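Local coordinates for secretory pathway GDP dissociation inhibitor (Saccharomyces cerevisiae, PDB 2BCG), which regulates GDP/GTP exchange on the Rab GTPase Sec4 by inhibiting release of its GDP, and extracts GDP-bound Ypt7 from vacuolar membranes, at residues Ile40-His45 and Asp295-Pro300; Gly340-Ile345 and Ile369-Lys374; Cys315-Pro320 and Gly387-Lys392; Phe90-Gly95 and Lys231-Tyr236. All blocks are in the same frame, centred on the assembly; numbering follows the deposited sequence.

From the N terminus, residues 40-45 open interaction 1 where the second strand of the parallel Rossmann-like sheet ends. Before that loop closes, residues 90-95 meet 231-236, so interaction 4 lies wholly within interaction 1 and builds part of a small antiparallel sheet. Residues 295-300 then close interaction 1 at the end of strand 292-294. Interaction 3 opens next at 315-320; interaction 2, between 340-345 and 369-374, begins and ends inside it, before 387-392 closes it. These two join loops and strands of the large mixed sheet. The chain thus makes two nested pairs in series, without crossings. The contacts nowhere touch: nearest atoms stay about 10 to 18 Å apart.

Interaction 1: residues Ile40-His45 and Asp295-Pro300; sequences IDKQDH and DPTYFP
Lys42 meets the turn 295-300 with its long aliphatic chain and its ammonium, and the turn is shaped to receive both. Its first residue, Asp295, prepares the site from a distance. Asp295 OD1 accepts from the backbone N of Thr297, an Asx turn, and also from Thr297 OG1, 2.6 Å away. With its proton given to Asp295, Thr297 OG1 is left to act as acceptor, and Lys42 NZ donates to it at 2.8 Å in one of the two conformers modelled for the lysine. Tyr298 follows. In that conformer Lys42 CG sits between the backbone N and the carbonyl carbon (chi1 58°), and the chain, extended beyond it, carries NZ across the tyrosine face. NZ of Lys42 stands 3.5 Å from the centroid of the Tyr298 ring and only 3° off its normal, a nearly ideal cation-pi contact, with CE over the same face. The two loops leave the ends of parallel strands 37-40 and 292-294, which flank strand 14-17 in the Rossmann-like sheet. Tyr298 OH reaches across to the first loop, where the backbone N of Lys42 donates to it almost straight, at 3.1 Å and 171°. A leucine in place of Tyr298 would probably leave the Lys42 amide without this acceptor and its ammonium without an aromatic face. A water bridges the Tyr298 hydroxyl to OD2 of Asp41, whose OD1 is bonded to Thr19.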
loop_
_atom_site.group_PDB
_atom_site.type_symbol
_atom_site.label_atom_id
_atom_site.label_comp_id
_atom_site.label_asym_id
_atom_site.label_seq_id
_atom_site.Cartn_x
_atom_site.Cartn_y
_atom_site.Cartn_z
ATOM N N ILE A 40 1.549 6.244 -16.020
ATOM C CA ILE A 40 1.440 7.698 -15.906
ATOM C C ILE A 40 0.359 8.060 -14.918
ATOM O O ILE A 40 -0.669 7.374 -14.847
ATOM C CB ILE A 40 1.087 8.323 -17.276
ATOM C CG1 ILE A 40 2.064 7.862 -18.363
ATOM C CG2 ILE A 40 0.954 9.889 -17.215
ATOM C CD1 ILE A 40 1.580 8.227 -19.800
ATOM N N ASP A 41 0.599 9.133 -14.152
ATOM C CA ASP A 41 -0.459 9.728 -13.319
ATOM C C ASP A 41 -0.506 11.246 -13.546
ATOM O O ASP A 41 0.530 11.905 -13.582
ATOM C CB ASP A 41 -0.214 9.398 -11.829
ATOM C CG ASP A 41 -1.495 9.437 -10.977
ATOM O OD1 ASP A 41 -1.681 8.527 -10.124
ATOM O OD2 ASP A 41 -2.292 10.393 -11.138
ATOM N N LYS A 42 -1.722 11.770 -13.704
ATOM C CA LYS A 42 -1.949 13.225 -13.763
ATOM C C LYS A 42 -1.653 13.903 -12.419
ATOM O O LYS A 42 -1.366 15.109 -12.372
ATOM C CB LYS A 42 -3.368 13.546 -14.266
ATOM C CG LYS A 42 -4.509 12.940 -13.438
ATOM C CD LYS A 42 -5.822 12.852 -14.222
ATOM C CE LYS A 42 -6.822 11.928 -13.541
ATOM N NZ LYS A 42 -7.927 11.470 -14.444
ATOM N N GLN A 43 -1.758 13.128 -11.339
ATOM C CA GLN A 43 -1.595 13.661 -9.991
ATOM C C GLN A 43 -0.111 13.665 -9.626
ATOM O O GLN A 43 0.697 12.937 -10.225
ATOM C CB GLN A 43 -2.425 12.866 -8.972
ATOM C CG GLN A 43 -3.904 12.778 -9.326
ATOM C CD GLN A 43 -4.795 12.397 -8.176
ATOM O OE1 GLN A 43 -5.777 13.094 -7.908
ATOM N NE2 GLN A 43 -4.477 11.305 -7.479
ATOM N N ASP A 44 0.245 14.476 -8.634
ATOM C CA ASP A 44 1.640 14.691 -8.326
ATOM C C ASP A 44 2.169 13.704 -7.283
ATOM O O ASP A 44 3.251 13.922 -6.685
ATOM C CB ASP A 44 1.870 16.156 -7.894
ATOM C CG ASP A 44 1.206 16.500 -6.561
ATOM O OD1 ASP A 44 1.233 17.701 -6.184
ATOM O OD2 ASP A 44 0.708 15.595 -5.851
ATOM N N HIS A 45 1.415 12.626 -7.026
ATOM C CA HIS A 45 1.751 11.645 -5.994
ATOM C C HIS A 45 1.153 10.287 -6.353
ATOM O O HIS A 45 0.262 10.206 -7.205
ATOM C CB HIS A 45 1.175 12.114 -4.650
ATOM C CG HIS A 45 -0.317 12.228 -4.651
ATOM N ND1 HIS A 45 -0.982 13.334 -5.144
ATOM C CD2 HIS A 45 -1.275 11.365 -4.225
ATOM C CE1 HIS A 45 -2.285 13.141 -5.033
ATOM N NE2 HIS A 45 -2.489 11.964 -4.460
ATOM N N ASP A 295 -7.887 3.779 -14.411
ATOM C CA ASP A 295 -9.033 3.972 -13.533
ATOM C C ASP A 295 -10.129 4.844 -14.170
ATOM O O ASP A 295 -9.893 5.494 -15.199
ATOM C CB ASP A 295 -8.585 4.450 -12.130
ATOM C CG ASP A 295 -8.216 5.927 -12.071
ATOM O OD1 ASP A 295 -8.965 6.810 -12.539
ATOM O OD2 ASP A 295 -7.159 6.224 -11.469
ATOM N N PRO A 296 -11.347 4.796 -13.608
ATOM C CA PRO A 296 -12.459 5.553 -14.196
ATOM C C PRO A 296 -12.219 7.040 -14.446
ATOM O O PRO A 296 -12.856 7.621 -15.359
ATOM C CB PRO A 296 -13.618 5.314 -13.199
ATOM C CG PRO A 296 -13.289 3.913 -12.598
ATOM C CD PRO A 296 -11.775 3.944 -12.476
ATOM N N THR A 297 -11.335 7.693 -13.674
ATOM C CA THR A 297 -11.157 9.145 -13.837
ATOM C C THR A 297 -10.510 9.515 -15.170
ATOM O O THR A 297 -10.594 10.673 -15.594
ATOM C CB THR A 297 -10.335 9.774 -12.690
ATOM O OG1 THR A 297 -8.966 9.400 -12.835
ATOM C CG2 THR A 297 -10.873 9.353 -11.291
ATOM N N TYR A 298 -9.876 8.547 -15.836
ATOM C CA TYR A 298 -9.261 8.810 -17.147
ATOM C C TYR A 298 -10.211 8.617 -18.317
ATOM O O TYR A 298 -9.922 9.107 -19.407
ATOM C CB TYR A 298 -8.017 7.934 -17.361
ATOM C CG TYR A 298 -6.922 8.366 -16.439
ATOM C CD1 TYR A 298 -5.978 9.360 -16.816
ATOM C CD2 TYR A 298 -6.858 7.850 -15.150
ATOM C CE1 TYR A 298 -4.979 9.788 -15.933
ATOM C CE2 TYR A 298 -5.860 8.293 -14.243
ATOM C CZ TYR A 298 -4.925 9.233 -14.653
ATOM O OH TYR A 298 -3.955 9.669 -13.787
ATOM N N PHE A 299 -11.292 7.887 -18.091
ATOM C CA PHE A 299 -12.251 7.544 -19.167
ATOM C C PHE A 299 -13.651 7.562 -18.564
ATOM O O PHE A 299 -14.319 6.521 -18.550
ATOM C CB PHE A 299 -11.981 6.155 -19.767
ATOM C CG PHE A 299 -10.690 6.047 -20.516
ATOM C CD1 PHE A 299 -9.520 5.643 -19.876
ATOM C CD2 PHE A 299 -10.642 6.322 -21.887
ATOM C CE1 PHE A 299 -8.313 5.518 -20.602
ATOM C CE2 PHE A 299 -9.448 6.207 -22.598
ATOM C CZ PHE A 299 -8.283 5.812 -21.960
ATOM N N PRO A 300 -14.097 8.733 -18.088
ATOM C CA PRO A 300 -15.412 8.788 -17.438
ATOM C C PRO A 300 -16.549 8.378 -18.373
ATOM O O PRO A 300 -17.521 7.742 -17.925
ATOM C CB PRO A 300 -15.542 10.254 -16.979
ATOM C CG PRO A 300 -14.579 11.029 -17.831
ATOM C CD PRO A 300 -13.427 10.057 -18.104
HETATM O O HOH W 1 -4.846 9.733 -11.214
#

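Interaction 2: residues Gly340-Ile345 and Ile369-Lys374; sequences GRKSDI and IIETDK
The guanidinium of Arg341 has the carboxylate of Glu371 stacked over one face and the carbonyl oxygen of Ile369 at its edge. The residues join two loops at one end of neighbouring antiparallel strands in the mixed sheet: the loop 340-345 leads into strand 345-351, and the loop 369-374 follows strand 362-369. The two flat groups lie 25° apart, and Glu371 OE2 is 3.5 Å from Arg341 NH2, well out of the guanidinium plane. This salt bridge therefore rests on charge alone, while the N-H groups serve other acceptors. A bend at chi3 (61°) turns NE back to the Ser343 carbonyl of its own loop, NH2 makes a weak bond to Ile369 O, and NH1 pairs with Glu378. Were this arginine an alanine, Glu371 and Glu378 would probably lose their shared counter-charge and Ser343 O its donor.

Glutamate suits the opposite position because its extended chain carries the carboxylate to the backbone amides of Lys342 and Ser343. Lys342 N donates to Glu371 OE2 at 2.8 Å on the syn lone pair, and weakly to OE1 at 3.2 Å; Ser343 N adds a long, weak bond to OE2. Crowded among these donors, Glu371 OE2 also takes a hydrogen from a water at 2.6 Å, and the same water gives its other hydrogen to Ile369 O at 2.9 Å.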
loop_
_atom_site.group_PDB
_atom_site.type_symbol
_atom_site.label_atom_id
_atom_site.label_comp_id
_atom_site.label_asym_id
_atom_site.label_seq_id
_atom_site.Cartn_x
_atom_site.Cartn_y
_atom_site.Cartn_z
ATOM N N GLY A 340 -32.140 -0.617 11.330
ATOM C CA GLY A 340 -33.250 -0.589 10.366
ATOM C C GLY A 340 -32.782 -0.088 9.012
ATOM O O GLY A 340 -33.516 0.614 8.293
ATOM N N ARG A 341 -31.533 -0.431 8.686
ATOM C CA ARG A 341 -30.905 -0.020 7.447
ATOM C C ARG A 341 -30.889 -1.085 6.363
ATOM O O ARG A 341 -31.206 -2.268 6.603
ATOM C CB ARG A 341 -29.450 0.413 7.734
ATOM C CG ARG A 341 -29.342 1.768 8.377
ATOM C CD ARG A 341 -27.868 2.201 8.599
ATOM N NE ARG A 341 -27.097 2.306 7.354
ATOM C CZ ARG A 341 -27.072 3.364 6.534
ATOM N NH1 ARG A 341 -27.779 4.476 6.786
ATOM N NH2 ARG A 341 -26.317 3.304 5.443
ATOM N N LYS A 342 -30.484 -0.663 5.166
ATOM C CA LYS A 342 -30.288 -1.577 4.046
ATOM C C LYS A 342 -28.837 -2.042 3.933
ATOM O O LYS A 342 -28.557 -3.025 3.247
ATOM C CB LYS A 342 -30.705 -0.903 2.737
ATOM C CG LYS A 342 -32.154 -0.373 2.753
ATOM C CD LYS A 342 -32.466 0.449 1.518
ATOM C CE LYS A 342 -33.957 0.825 1.495
ATOM N NZ LYS A 342 -34.467 1.184 0.123
ATOM N N SER A 343 -27.910 -1.338 4.597
ATOM C CA SER A 343 -26.502 -1.705 4.521
ATOM C C SER A 343 -25.816 -1.445 5.845
ATOM O O SER A 343 -26.165 -0.545 6.605
ATOM C CB SER A 343 -25.751 -1.046 3.364
ATOM O OG SER A 343 -25.490 0.297 3.637
ATOM N N ASP A 344 -24.792 -2.233 6.072
ATOM C CA ASP A 344 -23.986 -2.077 7.280
ATOM C C ASP A 344 -23.205 -0.750 7.281
ATOM O O ASP A 344 -22.901 -0.172 6.241
ATOM C CB ASP A 344 -23.008 -3.240 7.407
ATOM C CG ASP A 344 -23.695 -4.579 7.621
ATOM O OD1 ASP A 344 -22.975 -5.587 7.776
ATOM O OD2 ASP A 344 -24.950 -4.621 7.648
ATOM N N ILE A 345 -22.884 -0.280 8.477
ATOM C CA ILE A 345 -21.909 0.826 8.639
ATOM C C ILE A 345 -20.660 0.222 9.222
ATOM O O ILE A 345 -20.729 -0.636 10.126
ATOM C CB ILE A 345 -22.438 1.918 9.612
ATOM C CG1 ILE A 345 -23.784 2.464 9.094
ATOM C CG2 ILE A 345 -21.385 3.023 9.784
ATOM C CD1 ILE A 345 -24.375 3.542 9.945
ATOM N N ILE A 369 -22.791 2.923 2.560
ATOM C CA ILE A 369 -23.534 3.320 1.382
ATOM C C ILE A 369 -24.715 4.195 1.855
ATOM O O ILE A 369 -25.474 3.822 2.757
ATOM C CB ILE A 369 -24.073 2.050 0.691
ATOM C CG1 ILE A 369 -22.931 1.209 0.098
ATOM C CG2 ILE A 369 -25.155 2.392 -0.348
ATOM C CD1 ILE A 369 -22.039 1.934 -0.863
ATOM N N ILE A 370 -24.810 5.382 1.281
ATOM C CA ILE A 370 -25.843 6.342 1.632
ATOM C C ILE A 370 -27.209 5.777 1.252
ATOM O O ILE A 370 -27.392 5.285 0.130
ATOM C CB ILE A 370 -25.554 7.694 0.932
ATOM C CG1 ILE A 370 -24.331 8.370 1.540
ATOM C CG2 ILE A 370 -26.760 8.674 1.022
ATOM C CD1 ILE A 370 -23.770 9.473 0.660
ATOM N N GLU A 371 -28.156 5.845 2.189
ATOM C CA GLU A 371 -29.550 5.430 1.897
ATOM C C GLU A 371 -30.591 6.483 2.274
ATOM O O GLU A 371 -31.799 6.240 2.125
ATOM C CB GLU A 371 -29.890 4.072 2.515
ATOM C CG GLU A 371 -29.822 4.044 4.047
ATOM C CD GLU A 371 -30.113 2.668 4.601
ATOM O OE1 GLU A 371 -31.169 2.510 5.288
ATOM O OE2 GLU A 371 -29.303 1.750 4.341
ATOM N N THR A 372 -30.155 7.637 2.767
ATOM C CA THR A 372 -31.113 8.699 3.104
ATOM C C THR A 372 -30.736 10.022 2.435
ATOM O O THR A 372 -29.733 10.123 1.708
ATOM C CB THR A 372 -31.237 8.969 4.628
ATOM O OG1 THR A 372 -30.141 9.769 5.076
ATOM C CG2 THR A 372 -31.331 7.666 5.421
ATOM N N ASP A 373 -31.531 11.038 2.722
ATOM C CA ASP A 373 -31.297 12.331 2.116
ATOM C C ASP A 373 -30.434 13.225 2.975
ATOM O O ASP A 373 -30.120 14.347 2.584
ATOM C CB ASP A 373 -32.637 12.980 1.784
ATOM C CG ASP A 373 -33.447 12.141 0.790
ATOM O OD1 ASP A 373 -32.880 11.664 -0.226
ATOM O OD2 ASP A 373 -34.654 11.937 1.032
ATOM N N LYS A 374 -30.026 12.720 4.146
ATOM C CA LYS A 374 -29.191 13.480 5.052
ATOM C C LYS A 374 -28.023 12.577 5.439
ATOM O O LYS A 374 -28.036 11.979 6.526
ATOM C CB LYS A 374 -29.977 13.939 6.282
ATOM C CG LYS A 374 -30.995 15.054 5.948
ATOM C CD LYS A 374 -31.715 15.570 7.175
ATOM C CE LYS A 374 -32.714 16.650 6.782
ATOM N NZ LYS A 374 -33.515 17.098 7.971
HETATM O O HOH W 2 -33.433 3.790 1.130
HETATM O O HOH W 3 -27.355 1.685 2.574
#

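Interaction 3: residues Cys315-Pro320 and Gly387-Lys392; sequences CILNHP and GPIEEK
Ile316 is paired antiparallel with Glu391 by a nearly straight bond from Ile316 N to Glu391 O, 2.9 Å long. The return bond is split: Ile316 O receives Glu390 N at 2.8 Å and, weakly, Glu391 N at 3.5 Å. Two residues thus face one, a classic beta bulge where strand 391-402, outermost in the mixed sheet, joins strand 303-317.

The side chains divide between the two faces: Cys315 on one, Ile316 on the other, with Phe76 and Trp82 around it. Ile389 packs on Cys315 and Leu317, its CG1 being 3.8 Å from Leu317 CD2. Glu390, CG anti to the backbone N (chi1 -176°), runs past Ile316 O, and in the conformer given its OE1 lies beside Ile316 CG2. His319 then holds the departing chains together: NE2 donates to Pro388 O at 2.8 Å, on a lone pair of that carbonyl. Gly387 has positive phi, and a CB there would run into His319 CE1, so glycine fits this corner. His319 ND1 donates to Pro320 O at 2.7 Å, from above the carbonyl plane. With both nitrogens facing carbonyl oxygens as donors, the ring may well be protonated, and its positive charge would be stabilised by these two dipoles.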
loop_
_atom_site.group_PDB
_atom_site.type_symbol
_atom_site.label_atom_id
_atom_site.label_comp_id
_atom_site.label_asym_id
_atom_site.label_seq_id
_atom_site.Cartn_x
_atom_site.Cartn_y
_atom_site.Cartn_z
ATOM N N CYS A 315 -12.315 10.770 11.010
ATOM C CA CYS A 315 -12.358 11.440 12.306
ATOM C C CYS A 315 -11.028 11.327 13.003
ATOM O O CYS A 315 -10.417 10.249 12.979
ATOM C CB CYS A 315 -13.398 10.784 13.196
ATOM S SG CYS A 315 -15.057 10.856 12.445
ATOM N N ILE A 316 -10.590 12.434 13.603
ATOM C CA ILE A 316 -9.367 12.430 14.408
ATOM C C ILE A 316 -9.779 12.497 15.860
ATOM O O ILE A 316 -10.567 13.356 16.251
ATOM C CB ILE A 316 -8.442 13.614 14.101
ATOM C CG1 ILE A 316 -7.966 13.598 12.642
ATOM C CG2 ILE A 316 -7.254 13.609 15.091
ATOM C CD1 ILE A 316 -7.165 14.887 12.240
ATOM N N LEU A 317 -9.288 11.520 16.612
ATOM C CA LEU A 317 -9.528 11.481 18.069
ATOM C C LEU A 317 -8.208 11.696 18.751
ATOM O O LEU A 317 -7.162 11.423 18.184
ATOM C CB LEU A 317 -10.088 10.141 18.519
ATOM C CG LEU A 317 -11.157 9.472 17.631
ATOM C CD1 LEU A 317 -11.528 8.131 18.172
ATOM C CD2 LEU A 317 -12.401 10.324 17.525
ATOM N N ASN A 318 -8.267 12.180 19.993
ATOM C CA ASN A 318 -7.048 12.261 20.791
ATOM C C ASN A 318 -7.066 11.253 21.954
ATOM O O ASN A 318 -6.395 11.452 22.984
ATOM C CB ASN A 318 -6.769 13.700 21.238
ATOM C CG ASN A 318 -7.744 14.202 22.225
ATOM O OD1 ASN A 318 -8.666 13.500 22.639
ATOM N ND2 ASN A 318 -7.560 15.472 22.632
ATOM N N HIS A 319 -7.860 10.197 21.790
ATOM C CA HIS A 319 -8.020 9.145 22.799
ATOM C C HIS A 319 -8.514 7.864 22.126
ATOM O O HIS A 319 -9.056 7.903 21.026
ATOM C CB HIS A 319 -9.089 9.585 23.801
ATOM C CG HIS A 319 -10.387 9.893 23.135
ATOM N ND1 HIS A 319 -11.273 8.908 22.754
ATOM C CD2 HIS A 319 -10.915 11.066 22.708
ATOM C CE1 HIS A 319 -12.302 9.460 22.131
ATOM N NE2 HIS A 319 -12.113 10.766 22.106
ATOM N N PRO A 320 -8.373 6.709 22.811
ATOM C CA PRO A 320 -8.917 5.458 22.223
ATOM C C PRO A 320 -10.419 5.400 22.100
ATOM O O PRO A 320 -11.145 6.163 22.725
ATOM C CB PRO A 320 -8.438 4.351 23.163
ATOM C CG PRO A 320 -7.610 5.005 24.186
ATOM C CD PRO A 320 -7.699 6.481 24.108
ATOM N N GLY A 387 -16.696 8.604 21.211
ATOM C CA GLY A 387 -16.323 9.596 22.208
ATOM C C GLY A 387 -16.056 10.966 21.540
ATOM O O GLY A 387 -16.387 11.187 20.370
ATOM N N PRO A 388 -15.463 11.915 22.285
ATOM C CA PRO A 388 -15.260 13.247 21.693
ATOM C C PRO A 388 -14.388 13.205 20.431
ATOM O O PRO A 388 -13.391 12.514 20.376
ATOM C CB PRO A 388 -14.585 14.037 22.816
ATOM C CG PRO A 388 -15.013 13.338 24.084
ATOM C CD PRO A 388 -15.084 11.879 23.713
ATOM N N ILE A 389 -14.773 13.983 19.426
ATOM C CA ILE A 389 -14.053 13.967 18.131
ATOM C C ILE A 389 -13.375 15.332 17.945
ATOM O O ILE A 389 -14.030 16.388 18.098
ATOM C CB ILE A 389 -15.024 13.646 16.946
ATOM C CG1 ILE A 389 -15.656 12.242 17.089
ATOM C CG2 ILE A 389 -14.299 13.869 15.597
ATOM C CD1 ILE A 389 -16.919 12.012 16.235
ATOM N N GLU A 390 -12.079 15.316 17.655
ATOM C CA GLU A 390 -11.322 16.558 17.486
ATOM C C GLU A 390 -11.646 17.254 16.183
ATOM O O GLU A 390 -11.831 18.474 16.152
ATOM C CB GLU A 390 -9.828 16.296 17.585
ATOM C CG GLU A 390 -8.975 17.535 17.517
ATOM C CD GLU A 390 -7.630 17.334 18.165
ATOM O OE1 GLU A 390 -7.134 16.185 18.151
ATOM O OE2 GLU A 390 -7.061 18.317 18.692
ATOM N N GLU A 391 -11.644 16.470 15.100
ATOM C CA GLU A 391 -11.959 17.008 13.766
ATOM C C GLU A 391 -12.569 15.914 12.930
ATOM O O GLU A 391 -12.266 14.725 13.104
ATOM C CB GLU A 391 -10.666 17.508 13.122
ATOM C CG GLU A 391 -10.825 18.373 11.900
ATOM C CD GLU A 391 -11.722 19.557 12.146
ATOM O OE1 GLU A 391 -11.169 20.632 12.444
ATOM O OE2 GLU A 391 -12.969 19.397 12.076
ATOM N N LYS A 392 -13.427 16.333 12.018
ATOM C CA LYS A 392 -14.059 15.436 11.049
ATOM C C LYS A 392 -13.744 15.973 9.650
ATOM O O LYS A 392 -13.853 17.205 9.409
ATOM C CB LYS A 392 -15.585 15.480 11.200
ATOM C CG LYS A 392 -16.167 14.901 12.443
ATOM C CD LYS A 392 -17.680 15.054 12.387
ATOM C CE LYS A 392 -18.304 14.477 13.633
ATOM N NZ LYS A 392 -19.731 14.930 13.779
HETATM O O HOH W 4 -10.794 13.413 20.431
#

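Interaction 4: residues Phe90-Gly95 and Lys231-Tyr236; sequences FLMANG and KSPYLY
Tyr234 and Phe90 set their rings nearly parallel, planes 26° apart, but slid so far that they barely overlap, with centroids 5.2 Å from each other. The closest touch is made nearer the backbone, where Phe90 CB lies 3.6 Å from Tyr234 CD1. The tyrosine ring has Pro233 CG over the centre of one face and Phe90 CD1 near the rim of the other. Met92, bent at chi2 and chi3, brings SD to 4.0 Å from Tyr234 CE1, approaching the ring obliquely in a Met-aromatic contact; the flexible thioether also touches Pro233 CB. The phenol at the far end is bonded to Gln331, which is consistent with a tyrosine in an otherwise apolar cluster.

Strand 91-92 is here an edge of a three-stranded antiparallel sheet with 234-237 in the middle and 112-114 beyond. Leu91 and Leu235 form a hydrogen-bonded pair, N to O in both directions (2.9 Å from Leu91 N to Leu235 O), and Ala93 N adds a third bond to Pro233 O at 2.8 Å. Leu91 and Leu235 point to the same side of the sheet; the small Ala93 packs its CB 4.2 Å from CG of Leu235, which also packs on an apolar side chain of another protein chain, next to the Ypt1-interacting region that begins at Tyr236. Tyr236, CG anti to the backbone N (chi1 -175°), brings CD1 to 3.8 Å from Phe90 CD2, with its hydroxyl bonded to Asp85.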
loop_
_atom_site.group_PDB
_atom_site.type_symbol
_atom_site.label_atom_id
_atom_site.label_comp_id
_atom_site.label_asym_id
_atom_site.label_seq_id
_atom_site.Cartn_x
_atom_site.Cartn_y
_atom_site.Cartn_z
ATOM N N PHE A 90 -8.912 -2.944 5.286
ATOM C CA PHE A 90 -7.982 -3.896 5.865
ATOM C C PHE A 90 -7.600 -5.010 4.881
ATOM O O PHE A 90 -8.247 -5.190 3.844
ATOM C CB PHE A 90 -8.591 -4.499 7.117
ATOM C CG PHE A 90 -8.779 -3.489 8.242
ATOM C CD1 PHE A 90 -10.036 -3.274 8.827
ATOM C CD2 PHE A 90 -7.696 -2.761 8.725
ATOM C CE1 PHE A 90 -10.183 -2.351 9.886
ATOM C CE2 PHE A 90 -7.855 -1.828 9.763
ATOM C CZ PHE A 90 -9.101 -1.641 10.353
ATOM N N LEU A 91 -6.559 -5.779 5.208
ATOM C CA LEU A 91 -6.229 -6.990 4.416
ATOM C C LEU A 91 -6.679 -8.259 5.174
ATOM O O LEU A 91 -6.301 -8.434 6.320
ATOM C CB LEU A 91 -4.707 -7.099 4.218
ATOM C CG LEU A 91 -4.061 -6.163 3.175
ATOM C CD1 LEU A 91 -3.938 -4.737 3.737
ATOM C CD2 LEU A 91 -2.705 -6.689 2.727
ATOM N N MET A 92 -7.468 -9.127 4.537
ATOM C CA MET A 92 -7.671 -10.452 5.132
ATOM C C MET A 92 -6.324 -11.190 5.186
ATOM O O MET A 92 -5.606 -11.300 4.173
ATOM C CB MET A 92 -8.658 -11.288 4.307
ATOM C CG MET A 92 -10.088 -10.862 4.443
ATOM S SD MET A 92 -10.747 -11.423 6.043
ATOM C CE MET A 92 -12.300 -12.177 5.613
ATOM N N ALA A 93 -5.988 -11.719 6.354
ATOM C CA ALA A 93 -4.698 -12.373 6.540
ATOM C C ALA A 93 -4.442 -13.552 5.594
ATOM O O ALA A 93 -3.287 -13.797 5.276
ATOM C CB ALA A 93 -4.511 -12.791 7.979
ATOM N N ASN A 94 -5.489 -14.255 5.135
ATOM C CA ASN A 94 -5.307 -15.359 4.164
ATOM C C ASN A 94 -5.903 -15.014 2.818
ATOM O O ASN A 94 -6.205 -15.901 1.989
ATOM C CB ASN A 94 -5.891 -16.691 4.705
ATOM C CG ASN A 94 -5.354 -17.924 3.955
ATOM O OD1 ASN A 94 -6.133 -18.786 3.519
ATOM N ND2 ASN A 94 -4.034 -17.985 3.777
ATOM N N GLY A 95 -6.080 -13.714 2.585
ATOM C CA GLY A 95 -6.650 -13.248 1.335
ATOM C C GLY A 95 -5.700 -13.270 0.142
ATOM O O GLY A 95 -4.499 -13.513 0.270
ATOM N N LYS A 231 -6.249 -12.984 16.973
ATOM C CA LYS A 231 -6.706 -11.605 17.256
ATOM C C LYS A 231 -7.862 -11.135 16.396
ATOM O O LYS A 231 -8.864 -10.608 16.914
ATOM C CB LYS A 231 -5.578 -10.580 17.153
ATOM C CG LYS A 231 -4.408 -10.777 18.072
ATOM C CD LYS A 231 -3.550 -9.516 18.063
ATOM C CE LYS A 231 -2.214 -9.742 18.755
ATOM N NZ LYS A 231 -1.266 -8.627 18.426
ATOM N N SER A 232 -7.689 -11.247 15.077
ATOM C CA SER A 232 -8.696 -10.804 14.131
ATOM C C SER A 232 -8.317 -11.385 12.768
ATOM O O SER A 232 -7.218 -11.901 12.577
ATOM C CB SER A 232 -8.724 -9.263 14.026
ATOM O OG SER A 232 -7.658 -8.835 13.174
ATOM N N PRO A 233 -9.221 -11.256 11.805
ATOM C CA PRO A 233 -8.822 -11.727 10.476
ATOM C C PRO A 233 -7.936 -10.767 9.659
ATOM O O PRO A 233 -7.610 -11.090 8.513
ATOM C CB PRO A 233 -10.162 -11.900 9.787
ATOM C CG PRO A 233 -11.018 -10.841 10.409
ATOM C CD PRO A 233 -10.599 -10.736 11.821
ATOM N N TYR A 234 -7.543 -9.626 10.234
ATOM C CA TYR A 234 -6.993 -8.523 9.422
ATOM C C TYR A 234 -5.577 -8.126 9.699
ATOM O O TYR A 234 -5.132 -8.116 10.861
ATOM C CB TYR A 234 -7.821 -7.259 9.639
ATOM C CG TYR A 234 -9.292 -7.399 9.373
ATOM C CD1 TYR A 234 -9.746 -7.799 8.120
ATOM C CD2 TYR A 234 -10.228 -7.017 10.326
ATOM C CE1 TYR A 234 -11.098 -7.917 7.852
ATOM C CE2 TYR A 234 -11.588 -7.121 10.069
ATOM C CZ TYR A 234 -12.029 -7.557 8.822
ATOM O OH TYR A 234 -13.385 -7.629 8.562
ATOM N N LEU A 235 -4.922 -7.685 8.626
ATOM C CA LEU A 235 -3.648 -6.960 8.700
ATOM C C LEU A 235 -3.805 -5.507 8.174
ATOM O O LEU A 235 -4.740 -5.220 7.459
ATOM C CB LEU A 235 -2.596 -7.682 7.850
ATOM C CG LEU A 235 -2.346 -9.182 8.084
ATOM C CD1 LEU A 235 -1.335 -9.735 7.079
ATOM C CD2 LEU A 235 -1.885 -9.405 9.539
ATOM N N TYR A 236 -2.863 -4.642 8.534
ATOM C CA TYR A 236 -2.874 -3.247 8.077
ATOM C C TYR A 236 -1.411 -2.807 7.869
ATOM O O TYR A 236 -0.563 -3.122 8.688
ATOM C CB TYR A 236 -3.578 -2.340 9.097
ATOM C CG TYR A 236 -3.713 -0.901 8.623
ATOM C CD1 TYR A 236 -4.760 -0.518 7.785
ATOM C CD2 TYR A 236 -2.756 0.068 8.985
ATOM C CE1 TYR A 236 -4.851 0.785 7.300
ATOM C CE2 TYR A 236 -2.859 1.371 8.514
ATOM C CZ TYR A 236 -3.890 1.718 7.669
ATOM O OH TYR A 236 -3.944 3.026 7.241
#